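Local coordinates for protein Ulp1-like SUMO protease (Chaetomium thermophilum, PDB 6DG4) that probably cleaves SUMO from modified proteins or processes its precursor, acting through the C-terminal catalytic domain of a C48-family cysteine protease, at residues A[2-7]-A[217-222]; A[8-13]-A[225-230]; A[83-88]-A[116-121]; A[90-95]-A[110-115]. All coordinates share one frame; numbering follows the deposited sequence. Where two conformers were deposited one is given.

Contact 1: residues A[2-7]-A[217-222]; sequences SGLRPP and VDPAQA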
loop_
_atom_site.group_PDB
_atom_site.type_symbol
_atom_site.label_atom_id
_atom_site.label_comp_id
_atom_site.label_asym_id
_atom_site.label_seq_id
_atom_site.Cartn_x
_atom_site.Cartn_y
_atom_site.Cartn_z
ATOM N N SER A 2 16.900 -0.916 9.733
ATOM C CA SER A 2 15.932 -0.965 8.644
ATOM C C SER A 2 14.770 -1.889 9.003
ATOM O O SER A 2 13.629 -1.639 8.622
ATOM C CB SER A 2 16.621 -1.425 7.358
ATOM O OG SER A 2 16.065 -2.631 6.863
ATOM N N GLY A 3 15.068 -2.953 9.748
ATOM C CA GLY A 3 14.047 -3.874 10.203
ATOM C C GLY A 3 13.493 -4.807 9.153
ATOM O O GLY A 3 12.506 -5.498 9.424
ATOM N N LEU A 4 14.096 -4.866 7.968
ATOM C CA LEU A 4 13.547 -5.647 6.868
ATOM C C LEU A 4 14.314 -6.952 6.692
ATOM O O LEU A 4 15.549 -6.979 6.715
ATOM C CB LEU A 4 13.539 -4.847 5.563
ATOM C CG LEU A 4 12.759 -3.528 5.604
ATOM C CD1 LEU A 4 12.664 -2.908 4.221
ATOM C CD2 LEU A 4 11.366 -3.711 6.180
ATOM N N ARG A 5 13.564 -8.027 6.502
ATOM C CA ARG A 5 14.096 -9.376 6.420
ATOM C C ARG A 5 13.886 -9.963 5.035
ATOM O O ARG A 5 13.037 -9.501 4.267
ATOM C CB ARG A 5 13.361 -10.272 7.428
ATOM C CG ARG A 5 13.240 -9.691 8.822
ATOM C CD ARG A 5 12.529 -10.665 9.749
ATOM N NE ARG A 5 13.344 -11.846 10.014
ATOM C CZ ARG A 5 14.325 -11.892 10.911
ATOM N NH1 ARG A 5 14.622 -10.819 11.634
ATOM N NH2 ARG A 5 15.014 -13.012 11.081
ATOM N N PRO A 6 14.642 -10.998 4.671
ATOM C CA PRO A 6 14.361 -11.673 3.417
ATOM C C PRO A 6 13.006 -12.347 3.474
ATOM O O PRO A 6 12.562 -12.803 4.544
ATOM C CB PRO A 6 15.493 -12.722 3.314
ATOM C CG PRO A 6 16.495 -12.337 4.333
ATOM C CD PRO A 6 15.759 -11.613 5.404
ATOM N N PRO A 7 12.298 -12.439 2.356
ATOM C CA PRO A 7 11.029 -13.162 2.347
ATOM C C PRO A 7 11.252 -14.634 2.660
ATOM O O PRO A 7 12.211 -15.250 2.189
ATOM C CB PRO A 7 10.522 -12.969 0.915
ATOM C CG PRO A 7 11.753 -12.741 0.124
ATOM C CD PRO A 7 12.660 -11.942 1.011
ATOM N N VAL A 217 9.414 -7.099 5.197
ATOM C CA VAL A 217 10.183 -7.828 4.193
ATOM C C VAL A 217 10.931 -6.834 3.318
ATOM O O VAL A 217 10.385 -5.795 2.933
ATOM C CB VAL A 217 9.237 -8.698 3.343
ATOM C CG1 VAL A 217 9.959 -9.268 2.135
ATOM C CG2 VAL A 217 8.648 -9.818 4.186
ATOM N N ASP A 218 12.182 -7.157 2.993
ATOM C CA ASP A 218 13.014 -6.303 2.149
ATOM C C ASP A 218 12.588 -6.406 0.688
ATOM O O ASP A 218 12.793 -7.449 0.056
ATOM C CB ASP A 218 14.479 -6.722 2.297
ATOM C CG ASP A 218 15.435 -5.778 1.597
ATOM O OD1 ASP A 218 14.992 -5.018 0.710
ATOM O OD2 ASP A 218 16.642 -5.808 1.930
ATOM N N PRO A 219 12.006 -5.351 0.106
ATOM C CA PRO A 219 11.521 -5.478 -1.280
ATOM C C PRO A 219 12.621 -5.741 -2.293
ATOM O O PRO A 219 12.378 -6.437 -3.287
ATOM C CB PRO A 219 10.803 -4.144 -1.533
ATOM C CG PRO A 219 11.448 -3.184 -0.589
ATOM C CD PRO A 219 11.765 -4.001 0.647
ATOM N N ALA A 220 13.830 -5.213 -2.062
ATOM C CA ALA A 220 14.936 -5.424 -2.987
ATOM C C ALA A 220 15.356 -6.885 -3.059
ATOM O O ALA A 220 15.925 -7.306 -4.070
ATOM C CB ALA A 220 16.136 -4.574 -2.565
ATOM N N GLN A 221 15.082 -7.661 -2.018
ATOM C CA GLN A 221 15.402 -9.078 -1.993
ATOM C C GLN A 221 14.244 -9.950 -2.454
ATOM O O GLN A 221 14.418 -11.168 -2.553
ATOM C CB GLN A 221 15.803 -9.482 -0.563
ATOM C CG GLN A 221 17.059 -8.779 -0.074
ATOM C CD GLN A 221 17.405 -9.069 1.376
ATOM O OE1 GLN A 221 16.580 -9.563 2.143
ATOM N NE2 GLN A 221 18.639 -8.753 1.758
ATOM N N ALA A 222 13.082 -9.367 -2.771
ATOM C CA ALA A 222 11.843 -10.131 -2.823
ATOM C C ALA A 222 11.201 -10.284 -4.196
ATOM O O ALA A 222 10.464 -11.250 -4.393
ATOM C CB ALA A 222 10.799 -9.519 -1.878
HETATM O O HOH W 1 17.095 -8.629 4.718
HETATM O O HOH W 2 17.016 -5.802 4.820
#

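Contact 2: residues A[8-13]-A[225-230]; sequences ARQLIT and EAQLPL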
loop_
_atom_site.group_PDB
_atom_site.type_symbol
_atom_site.label_atom_id
_atom_site.label_comp_id
_atom_site.label_asym_id
_atom_site.label_seq_id
_atom_site.Cartn_x
_atom_site.Cartn_y
_atom_site.Cartn_z
ATOM N N ALA A 8 10.339 -15.206 3.451
ATOM C CA ALA A 8 10.474 -16.598 3.868
ATOM C C ALA A 8 10.185 -17.582 2.744
ATOM O O ALA A 8 10.605 -18.742 2.831
ATOM C CB ALA A 8 9.538 -16.893 5.038
ATOM N N ARG A 9 9.454 -17.153 1.719
ATOM C CA ARG A 9 9.250 -17.919 0.496
ATOM C C ARG A 9 9.057 -16.918 -0.635
ATOM O O ARG A 9 8.973 -15.709 -0.411
ATOM C CB ARG A 9 8.094 -18.925 0.624
ATOM C CG ARG A 9 6.790 -18.374 1.157
ATOM C CD ARG A 9 5.980 -17.647 0.098
ATOM N NE ARG A 9 4.665 -17.280 0.616
ATOM C CZ ARG A 9 3.820 -16.449 0.017
ATOM N NH1 ARG A 9 4.136 -15.890 -1.145
ATOM N NH2 ARG A 9 2.660 -16.169 0.594
ATOM N N GLN A 10 9.020 -17.429 -1.863
ATOM C CA GLN A 10 8.867 -16.580 -3.039
ATOM C C GLN A 10 7.627 -15.700 -2.918
ATOM O O GLN A 10 6.513 -16.192 -2.716
ATOM C CB GLN A 10 8.744 -17.475 -4.276
ATOM C CG GLN A 10 8.793 -16.725 -5.591
ATOM C CD GLN A 10 10.200 -16.380 -6.000
ATOM O OE1 GLN A 10 11.072 -17.248 -6.027
ATOM N NE2 GLN A 10 10.440 -15.105 -6.302
ATOM N N LEU A 11 7.823 -14.388 -3.085
ATOM C CA LEU A 11 6.737 -13.442 -2.843
ATOM C C LEU A 11 5.653 -13.538 -3.911
ATOM O O LEU A 11 4.459 -13.520 -3.593
ATOM C CB LEU A 11 7.282 -12.015 -2.774
ATOM C CG LEU A 11 6.232 -10.920 -2.544
ATOM C CD1 LEU A 11 5.585 -11.067 -1.172
ATOM C CD2 LEU A 11 6.840 -9.539 -2.709
ATOM N N ILE A 12 6.046 -13.602 -5.180
ATOM C CA ILE A 12 5.112 -13.570 -6.301
ATOM C C ILE A 12 5.202 -14.913 -7.002
ATOM O O ILE A 12 6.211 -15.211 -7.656
ATOM C CB ILE A 12 5.422 -12.424 -7.271
ATOM C CG1 ILE A 12 5.449 -11.093 -6.521
ATOM C CG2 ILE A 12 4.400 -12.393 -8.395
ATOM C CD1 ILE A 12 5.883 -9.919 -7.371
ATOM N N THR A 13 4.153 -15.720 -6.865
ATOM C CA THR A 13 4.127 -17.091 -7.345
ATOM C C THR A 13 2.900 -17.338 -8.211
ATOM O O THR A 13 1.874 -16.674 -8.055
ATOM C CB THR A 13 4.089 -18.059 -6.153
ATOM O OG1 THR A 13 3.063 -17.650 -5.242
ATOM C CG2 THR A 13 5.405 -18.081 -5.411
ATOM N N GLU A 225 10.691 -6.629 -11.579
ATOM C CA GLU A 225 9.713 -6.025 -12.477
ATOM C C GLU A 225 9.073 -7.063 -13.397
ATOM O O GLU A 225 7.873 -6.987 -13.688
ATOM C CB GLU A 225 10.374 -4.916 -13.296
ATOM C CG GLU A 225 9.402 -4.184 -14.209
ATOM C CD GLU A 225 9.997 -2.938 -14.841
ATOM O OE1 GLU A 225 11.093 -3.043 -15.437
ATOM O OE2 GLU A 225 9.365 -1.856 -14.750
ATOM N N ALA A 226 9.852 -8.037 -13.874
ATOM C CA ALA A 226 9.312 -9.026 -14.801
ATOM C C ALA A 226 8.238 -9.909 -14.171
ATOM O O ALA A 226 7.486 -10.561 -14.904
ATOM C CB ALA A 226 10.438 -9.891 -15.363
ATOM N N GLN A 227 8.147 -9.946 -12.842
ATOM C CA GLN A 227 7.108 -10.703 -12.151
ATOM C C GLN A 227 5.793 -9.943 -12.023
ATOM O O GLN A 227 4.808 -10.510 -11.537
ATOM C CB GLN A 227 7.589 -11.089 -10.749
ATOM C CG GLN A 227 8.746 -12.052 -10.744
ATOM C CD GLN A 227 9.408 -12.153 -9.395
ATOM O OE1 GLN A 227 9.126 -11.370 -8.494
ATOM N NE2 GLN A 227 10.309 -13.102 -9.256
ATOM N N LEU A 228 5.737 -8.700 -12.466
ATOM C CA LEU A 228 4.552 -7.902 -12.189
ATOM C C LEU A 228 3.319 -8.283 -13.001
ATOM O O LEU A 228 2.208 -8.122 -12.486
ATOM C CB LEU A 228 4.869 -6.408 -12.288
ATOM C CG LEU A 228 5.905 -5.946 -11.260
ATOM C CD1 LEU A 228 6.081 -4.450 -11.338
ATOM C CD2 LEU A 228 5.560 -6.362 -9.830
ATOM N N PRO A 229 3.426 -8.811 -14.226
ATOM C CA PRO A 229 2.199 -9.322 -14.868
ATOM C C PRO A 229 1.507 -10.384 -14.032
ATOM O O PRO A 229 0.277 -10.375 -13.888
ATOM C CB PRO A 229 2.704 -9.851 -16.214
ATOM C CG PRO A 229 3.874 -8.955 -16.524
ATOM C CD PRO A 229 4.551 -8.755 -15.183
ATOM N N LEU A 230 2.280 -11.284 -13.437
ATOM C CA LEU A 230 1.700 -12.268 -12.533
ATOM C C LEU A 230 1.162 -11.609 -11.268
ATOM O O LEU A 230 0.095 -11.986 -10.771
ATOM C CB LEU A 230 2.758 -13.311 -12.202
ATOM C CG LEU A 230 2.440 -14.285 -11.080
ATOM C CD1 LEU A 230 1.166 -15.059 -11.376
ATOM C CD2 LEU A 230 3.645 -15.209 -10.906
HETATM O O HOH W 3 8.777 -12.749 -6.073
#

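Contact 3: residues A[83-88]-A[116-121]; sequences PNQEPK and NVRKAN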
loop_
_atom_site.group_PDB
_atom_site.type_symbol
_atom_site.label_atom_id
_atom_site.label_comp_id
_atom_site.label_asym_id
_atom_site.label_seq_id
_atom_site.Cartn_x
_atom_site.Cartn_y
_atom_site.Cartn_z
ATOM N N PRO A 83 -6.782 -3.141 18.404
ATOM C CA PRO A 83 -8.098 -2.493 18.494
ATOM C C PRO A 83 -8.394 -1.674 17.245
ATOM O O PRO A 83 -7.492 -1.156 16.583
ATOM C CB PRO A 83 -7.971 -1.590 19.729
ATOM C CG PRO A 83 -6.801 -2.119 20.493
ATOM C CD PRO A 83 -5.871 -2.688 19.470
ATOM N N ASN A 84 -9.686 -1.538 16.940
ATOM C CA ASN A 84 -10.087 -0.874 15.703
ATOM C C ASN A 84 -9.520 0.536 15.612
ATOM O O ASN A 84 -9.077 0.967 14.542
ATOM C CB ASN A 84 -11.611 -0.850 15.596
ATOM C CG ASN A 84 -12.195 -2.223 15.348
ATOM O OD1 ASN A 84 -12.861 -2.795 16.213
ATOM N ND2 ASN A 84 -11.944 -2.766 14.163
ATOM N N GLN A 85 -9.514 1.267 16.720
ATOM C CA GLN A 85 -9.040 2.644 16.718
ATOM C C GLN A 85 -7.581 2.768 17.127
ATOM O O GLN A 85 -7.077 3.889 17.237
ATOM C CB GLN A 85 -9.940 3.513 17.595
ATOM C CG GLN A 85 -11.375 3.535 17.097
ATOM C CD GLN A 85 -12.161 4.728 17.596
ATOM O OE1 GLN A 85 -12.367 4.894 18.797
ATOM N NE2 GLN A 85 -12.604 5.570 16.669
ATOM N N GLU A 86 -6.885 1.648 17.323
ATOM C CA GLU A 86 -5.455 1.639 17.637
ATOM C C GLU A 86 -4.760 0.669 16.692
ATOM O O GLU A 86 -4.226 -0.367 17.112
ATOM C CB GLU A 86 -5.216 1.287 19.106
ATOM C CG GLU A 86 -5.839 2.311 20.049
ATOM C CD GLU A 86 -5.651 1.989 21.522
ATOM O OE1 GLU A 86 -4.848 1.098 21.862
ATOM O OE2 GLU A 86 -6.309 2.645 22.350
ATOM N N PRO A 87 -4.750 0.975 15.399
ATOM C CA PRO A 87 -4.136 0.060 14.438
ATOM C C PRO A 87 -2.632 -0.040 14.610
ATOM O O PRO A 87 -1.962 0.902 15.043
ATOM C CB PRO A 87 -4.466 0.702 13.084
ATOM C CG PRO A 87 -4.623 2.142 13.396
ATOM C CD PRO A 87 -5.310 2.163 14.731
ATOM N N LYS A 88 -2.104 -1.196 14.213
ATOM C CA LYS A 88 -0.665 -1.339 14.032
ATOM C C LYS A 88 -0.223 -0.994 12.617
ATOM O O LYS A 88 0.922 -0.570 12.419
ATOM C CB LYS A 88 -0.222 -2.753 14.403
ATOM C CG LYS A 88 -0.183 -2.983 15.913
ATOM C CD LYS A 88 0.892 -2.127 16.580
ATOM C CE LYS A 88 0.964 -2.343 18.074
ATOM N NZ LYS A 88 2.053 -1.513 18.672
ATOM N N ASN A 116 -7.475 6.592 11.869
ATOM C CA ASN A 116 -7.110 6.289 13.253
ATOM C C ASN A 116 -5.671 6.686 13.556
ATOM O O ASN A 116 -4.954 6.000 14.286
ATOM C CB ASN A 116 -7.411 4.836 13.598
ATOM C CG ASN A 116 -8.892 4.570 13.618
ATOM O OD1 ASN A 116 -9.633 5.223 14.352
ATOM N ND2 ASN A 116 -9.344 3.649 12.784
ATOM N N VAL A 117 -5.267 7.829 13.014
ATOM C CA VAL A 117 -3.963 8.424 13.270
ATOM C C VAL A 117 -4.209 9.632 14.165
ATOM O O VAL A 117 -4.586 10.711 13.691
ATOM C CB VAL A 117 -3.257 8.814 11.969
ATOM C CG1 VAL A 117 -1.936 9.485 12.256
ATOM C CG2 VAL A 117 -3.052 7.586 11.091
ATOM N N ARG A 118 -4.001 9.450 15.466
ATOM C CA ARG A 118 -4.206 10.495 16.455
ATOM C C ARG A 118 -2.951 10.641 17.303
ATOM O O ARG A 118 -2.114 9.741 17.372
ATOM C CB ARG A 118 -5.404 10.169 17.356
ATOM C CG ARG A 118 -6.736 10.174 16.617
ATOM C CD ARG A 118 -7.858 9.705 17.523
ATOM N NE ARG A 118 -9.174 9.837 16.901
ATOM C CZ ARG A 118 -9.737 8.927 16.108
ATOM N NH1 ARG A 118 -9.109 7.795 15.816
ATOM N NH2 ARG A 118 -10.941 9.155 15.602
ATOM N N LYS A 119 -2.817 11.800 17.945
ATOM C CA LYS A 119 -1.652 12.036 18.789
ATOM C C LYS A 119 -1.477 10.925 19.818
ATOM O O LYS A 119 -0.361 10.439 20.035
ATOM C CB LYS A 119 -1.784 13.392 19.484
ATOM C CG LYS A 119 -0.593 13.779 20.365
ATOM C CD LYS A 119 -0.805 15.160 20.976
ATOM C CE LYS A 119 0.361 15.554 21.864
ATOM N NZ LYS A 119 0.150 16.892 22.472
ATOM N N ALA A 120 -2.567 10.504 20.463
ATOM C CA ALA A 120 -2.450 9.568 21.578
ATOM C C ALA A 120 -1.891 8.213 21.160
ATOM O O ALA A 120 -1.182 7.573 21.946
ATOM C CB ALA A 120 -3.808 9.381 22.258
ATOM N N ASN A 121 -2.202 7.742 19.955
ATOM C CA ASN A 121 -1.771 6.416 19.532
ATOM C C ASN A 121 -0.698 6.440 18.452
ATOM O O ASN A 121 -0.260 5.373 18.012
ATOM C CB ASN A 121 -2.967 5.579 19.052
ATOM C CG ASN A 121 -3.507 6.046 17.716
ATOM O OD1 ASN A 121 -3.880 7.204 17.565
ATOM N ND2 ASN A 121 -3.553 5.142 16.737
HETATM O O HOH W 4 -6.821 6.687 17.195
HETATM O O HOH W 5 -2.418 2.518 17.300
#

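Contact 4: residues A[90-95]-A[110-115]; sequences TAFTSF and RLLRRA. With SO4 (sulfate ion), chain B.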
loop_
_atom_site.group_PDB
_atom_site.type_symbol
_atom_site.label_atom_id
_atom_site.label_comp_id
_atom_site.label_asym_id
_atom_site.label_seq_id
_atom_site.Cartn_x
_atom_site.Cartn_y
_atom_site.Cartn_z
ATOM N N THR A 90 -1.893 1.210 9.225
ATOM C CA THR A 90 -3.031 1.951 8.712
ATOM C C THR A 90 -2.688 2.540 7.353
ATOM O O THR A 90 -1.523 2.713 6.995
ATOM C CB THR A 90 -3.525 3.006 9.708
ATOM O OG1 THR A 90 -4.761 3.544 9.225
ATOM C CG2 THR A 90 -2.514 4.118 9.883
ATOM N N ALA A 91 -3.734 2.821 6.586
ATOM C CA ALA A 91 -3.577 3.247 5.210
ATOM C C ALA A 91 -4.510 4.410 4.936
ATOM O O ALA A 91 -5.571 4.542 5.552
ATOM C CB ALA A 91 -3.914 2.118 4.236
ATOM N N PHE A 92 -4.112 5.228 3.975
ATOM C CA PHE A 92 -4.894 6.365 3.532
ATOM C C PHE A 92 -5.434 6.130 2.130
ATOM O O PHE A 92 -4.920 5.311 1.360
ATOM C CB PHE A 92 -4.046 7.634 3.571
ATOM C CG PHE A 92 -3.823 8.153 4.953
ATOM C CD1 PHE A 92 -2.805 7.654 5.738
ATOM C CD2 PHE A 92 -4.655 9.119 5.484
ATOM C CE1 PHE A 92 -2.605 8.127 7.019
ATOM C CE2 PHE A 92 -4.455 9.594 6.762
ATOM C CZ PHE A 92 -3.428 9.091 7.528
ATOM N N THR A 93 -6.504 6.860 1.823
ATOM C CA THR A 93 -7.115 6.803 0.512
ATOM C C THR A 93 -6.386 7.732 -0.456
ATOM O O THR A 93 -5.459 8.465 -0.094
ATOM C CB THR A 93 -8.587 7.214 0.578
ATOM O OG1 THR A 93 -8.673 8.631 0.793
ATOM C CG2 THR A 93 -9.314 6.454 1.694
ATOM N N SER A 94 -6.852 7.724 -1.706
ATOM C CA SER A 94 -6.289 8.581 -2.740
ATOM C C SER A 94 -6.595 10.053 -2.508
ATOM O O SER A 94 -6.023 10.905 -3.197
ATOM C CB SER A 94 -6.812 8.151 -4.116
ATOM O OG SER A 94 -8.166 8.531 -4.313
ATOM N N PHE A 95 -7.477 10.372 -1.567
ATOM C CA PHE A 95 -7.790 11.761 -1.274
ATOM C C PHE A 95 -6.793 12.394 -0.322
ATOM O O PHE A 95 -6.762 13.623 -0.214
ATOM C CB PHE A 95 -9.204 11.861 -0.699
ATOM C CG PHE A 95 -10.276 11.503 -1.692
ATOM C CD1 PHE A 95 -10.792 12.465 -2.535
ATOM C CD2 PHE A 95 -10.741 10.203 -1.806
ATOM C CE1 PHE A 95 -11.764 12.148 -3.460
ATOM C CE2 PHE A 95 -11.716 9.878 -2.732
ATOM C CZ PHE A 95 -12.224 10.852 -3.560
ATOM N N ARG A 110 -9.980 15.350 9.454
ATOM C CA ARG A 110 -10.982 14.313 9.234
ATOM C C ARG A 110 -10.343 13.063 8.646
ATOM O O ARG A 110 -10.645 11.944 9.077
ATOM C CB ARG A 110 -12.098 14.843 8.330
ATOM C CG ARG A 110 -13.189 13.837 8.018
ATOM C CD ARG A 110 -14.291 14.450 7.155
ATOM N N LEU A 111 -9.443 13.232 7.673
ATOM C CA LEU A 111 -8.809 12.071 7.058
ATOM C C LEU A 111 -7.884 11.360 8.042
ATOM O O LEU A 111 -7.847 10.127 8.077
ATOM C CB LEU A 111 -8.068 12.471 5.782
ATOM C CG LEU A 111 -8.924 12.943 4.605
ATOM C CD1 LEU A 111 -8.036 13.247 3.414
ATOM C CD2 LEU A 111 -9.983 11.913 4.222
ATOM N N LEU A 112 -7.146 12.115 8.861
ATOM C CA LEU A 112 -6.314 11.503 9.895
ATOM C C LEU A 112 -7.162 10.697 10.869
ATOM O O LEU A 112 -6.829 9.555 11.202
ATOM C CB LEU A 112 -5.515 12.576 10.635
ATOM C CG LEU A 112 -4.420 13.224 9.790
ATOM C CD1 LEU A 112 -3.923 14.499 10.441
ATOM C CD2 LEU A 112 -3.279 12.247 9.584
ATOM N N ARG A 113 -8.275 11.270 11.326
ATOM C CA ARG A 113 -9.137 10.562 12.268
ATOM C C ARG A 113 -9.734 9.306 11.644
ATOM O O ARG A 113 -9.840 8.268 12.310
ATOM C CB ARG A 113 -10.220 11.507 12.791
ATOM C CG ARG A 113 -9.676 12.566 13.733
ATOM C CD ARG A 113 -10.772 13.377 14.406
ATOM N NE ARG A 113 -11.569 14.174 13.472
ATOM C CZ ARG A 113 -11.252 15.400 13.058
ATOM N NH1 ARG A 113 -10.133 15.982 13.474
ATOM N NH2 ARG A 113 -12.051 16.044 12.219
ATOM N N ARG A 114 -10.113 9.368 10.363
ATOM C CA ARG A 114 -10.694 8.200 9.707
ATOM C C ARG A 114 -9.676 7.078 9.560
ATOM O O ARG A 114 -10.049 5.899 9.546
ATOM C CB ARG A 114 -11.268 8.594 8.346
ATOM C CG ARG A 114 -12.746 8.974 8.398
ATOM C CD ARG A 114 -13.195 9.736 7.156
ATOM N NE ARG A 114 -14.651 9.859 7.070
ATOM C CZ ARG A 114 -15.399 10.602 7.883
ATOM N NH1 ARG A 114 -14.841 11.291 8.869
ATOM N NH2 ARG A 114 -16.713 10.650 7.715
ATOM N N ALA A 115 -8.395 7.423 9.449
ATOM C CA ALA A 115 -7.309 6.451 9.428
ATOM C C ALA A 115 -6.840 6.060 10.825
ATOM O O ALA A 115 -5.894 5.274 10.950
ATOM C CB ALA A 115 -6.125 7.005 8.630
HETATM S S SO4 B . -15.296 13.916 11.943
HETATM O O1 SO4 B . -14.066 13.164 12.173
HETATM O O2 SO4 B . -16.088 13.258 10.905
HETATM O O3 SO4 B . -14.961 15.271 11.513
HETATM O O4 SO4 B . -16.068 13.976 13.182
#

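Contact 1: residues A[2-7]-A[217-222]
Arg5 and Val217 face each other in an isolated beta bridge, which lays the start of the N-terminal arm along the loop that follows helix 202-215. The bridge gives Asp218 N a nearly straight hydrogen bond to Arg5 O (2.8 Å, 168° at the hydrogen). The same oxygen also receives a CA-H...O contact from Val217, so one carbonyl is gripped by two neighbouring residues. Leu4 and Pro7 supply the apolar contacts before and after this bridge. Leu4 has CG beside its backbone N (chi1 -58°), from where CD1 rests on Pro219 CD at 3.8 Å, the two side chains crossing at about a right angle. The Pro7 ring rests on two aliphatic neighbours side by side, CB 3.9 Å from Val217 CG1 and CG equally far from Ala222 CB; a rigid proline suits an extended arm with no backbone N-H to satisfy. The polar atoms nearby are joined through water. Leu4 O binds two waters, one of which also bonds Gln221 OE1 and the other Asp218 OD2. In the conformer given for Pro6, the extended Gln221 chain lies alongside it. Beyond the bridge, Arg5 has a further backbone bond to Gly216, Leu4 leans on Phe191, and Pro219 packs on Asn209, Cys212 and Leu213 of helix 202-215, so the loop is seated on that helix.

Contact 2: residues A[8-13]-A[225-230]
Ile12 turns CG2 anti to its backbone N and CG1 beside it (chi1 -55°), spreading two branches over the start of helix 228-241, while Leu230 reaches back with its own CG anti to N (chi1 169°). The two side chains slide past each other in opposite directions, Ile12 CG2 lying 3.8 Å from Leu230 CG. That methyl also touches Gln227 O at 3.7 Å, and Ile12 CD1 passes obliquely across Gln227, 3.7 Å from its OE1. Leu230 CD2 presses on the backbone of Thr13, 3.5 Å from its carbonyl carbon. A branched aliphatic side chain suits this place because one branch can reach Leu230 and the backbone of Gln227 while the other lies against the Gln227 side chain and approaches Leu228; with an alanine here, Leu230 and the aliphatic part of Gln227 would probably be left facing a gap. No direct hydrogen bond joins the segments, and a water does that work. It accepts from Gln10 NE2 and Ile12 N and donates to Gln227 OE1 at 2.8 Å. Gln227 OE1 takes a second bond from Thr224 N, which should fix the rotation of the amide. The Gln10 and Gln227 amide planes stand nearly perpendicular (89°). Arg234, further along the helix, binds Thr13 O. The whole is a case of an extended N-terminal arm lying over the junction where the 3-10 turn 225-227 runs into helix 228-241.

Contact 3: residues A[83-88]-A[116-121]
Asn116, at the Schellman motif that ends helix 109-114, packs against the type I beta turn from Pro83 to Glu86. The amide of Asn116 lies across the turn: CG sits 3.7 Å from Gln85 CA, and OD1 is 3.7 Å from Gln85 CG. The planes of the two amides stand 78° apart. ND2 approaches Asn84 O, but at an angle too poor for a hydrogen bond. What orients the amide is Arg118, whose NH1 meets Asn116 OD1 on a lone pair, in the carbonyl plane, at 3.0 Å. Positive phi (60°) marks the Schellman residue, a backbone shape that asparagine tolerates better than most residues with a side chain. Nearer its backbone, Asn116 CB touches Pro87 CD at 3.6 Å; the CD and CG side of the proline ring, crossing Asn116 at about a right angle, packs here, in the loop leading to strand 89-91. Asn121 braces its own loop. Its CG is tucked between the backbone N and the carbonyl carbon (chi1 72°), which brings ND2 to Asn116 O in a straight bond of 3.0 Å and OD1 to the N-H of Arg118. Both ends of this buried amide are therefore used, which should hold it in this rotation. Two waters span the segments. One donates to Gln85 O, accepts from Arg118 NH1 and makes a weak bond to Asn121 OD1; the other accepts from Asn121 ND2 and donates to Pro87 O at 2.8 Å.

Contact 4: residues A[90-95]-A[110-115]
Phe92 meets Ala115 through one face of its ring. From CB, the bond to CG runs beside the backbone N (chi1 -75°), which carries the ring toward the end of helix 109-114. CD2 and CE1 pass 4.1 and 4.0 Å from Ala115 CB, while CE2 and CZ come to 3.6 Å. This is a CH-pi contact, the methyl 3.8 Å from the ring centroid and offset toward the rim. CE2 lies near Leu111 O, and CZ touches Leu112 CD2 at 3.8 Å. A small alanine suits the spot because its methyl can closely approach one ring face. The contact seats the end of this helix against strand 89-91, an outermost strand of the mixed sheet, and the residue after it, with Ile128 and Ile130 of strand 127-134 touching Phe92. Where the strand meets the helix end, Thr90 OG1, anti to its backbone N, donates to Ala115 O on a lone pair at 2.7 Å. A valine in its place would probably leave that buried carbonyl without its donor. On the helix's solvent side, Arg113 NE and NH2 and Arg114 NH1 hold three oxygens of a sulfate, probably from the crystallisation liquor, Arg113 NE to O1 being straightest at 171°.

Overall arrangement
From the N terminus, the arm 2-13 is fastened twice to the C-terminal part of the domain. Contact 1 joins its start to the loop after helix 202-215, and contact 2 joins its continuation to the start of helix 228-241, each closing a loop of more than 200 residues. The two cross along the chain and touch through Ala222 and Leu11. Within both loops lies contact 3, linking the turn after helix 62-80 to the loop before strand 127-134, and inside that, contact 4, linking strand 89-91 to helix 109-114. Contacts 3 and 4 adjoin through Val117, which packs on Thr90 and Phe92. Contacts 2 and 4 lie on opposite sides of the chain's centre, about 29 Å apart between centres.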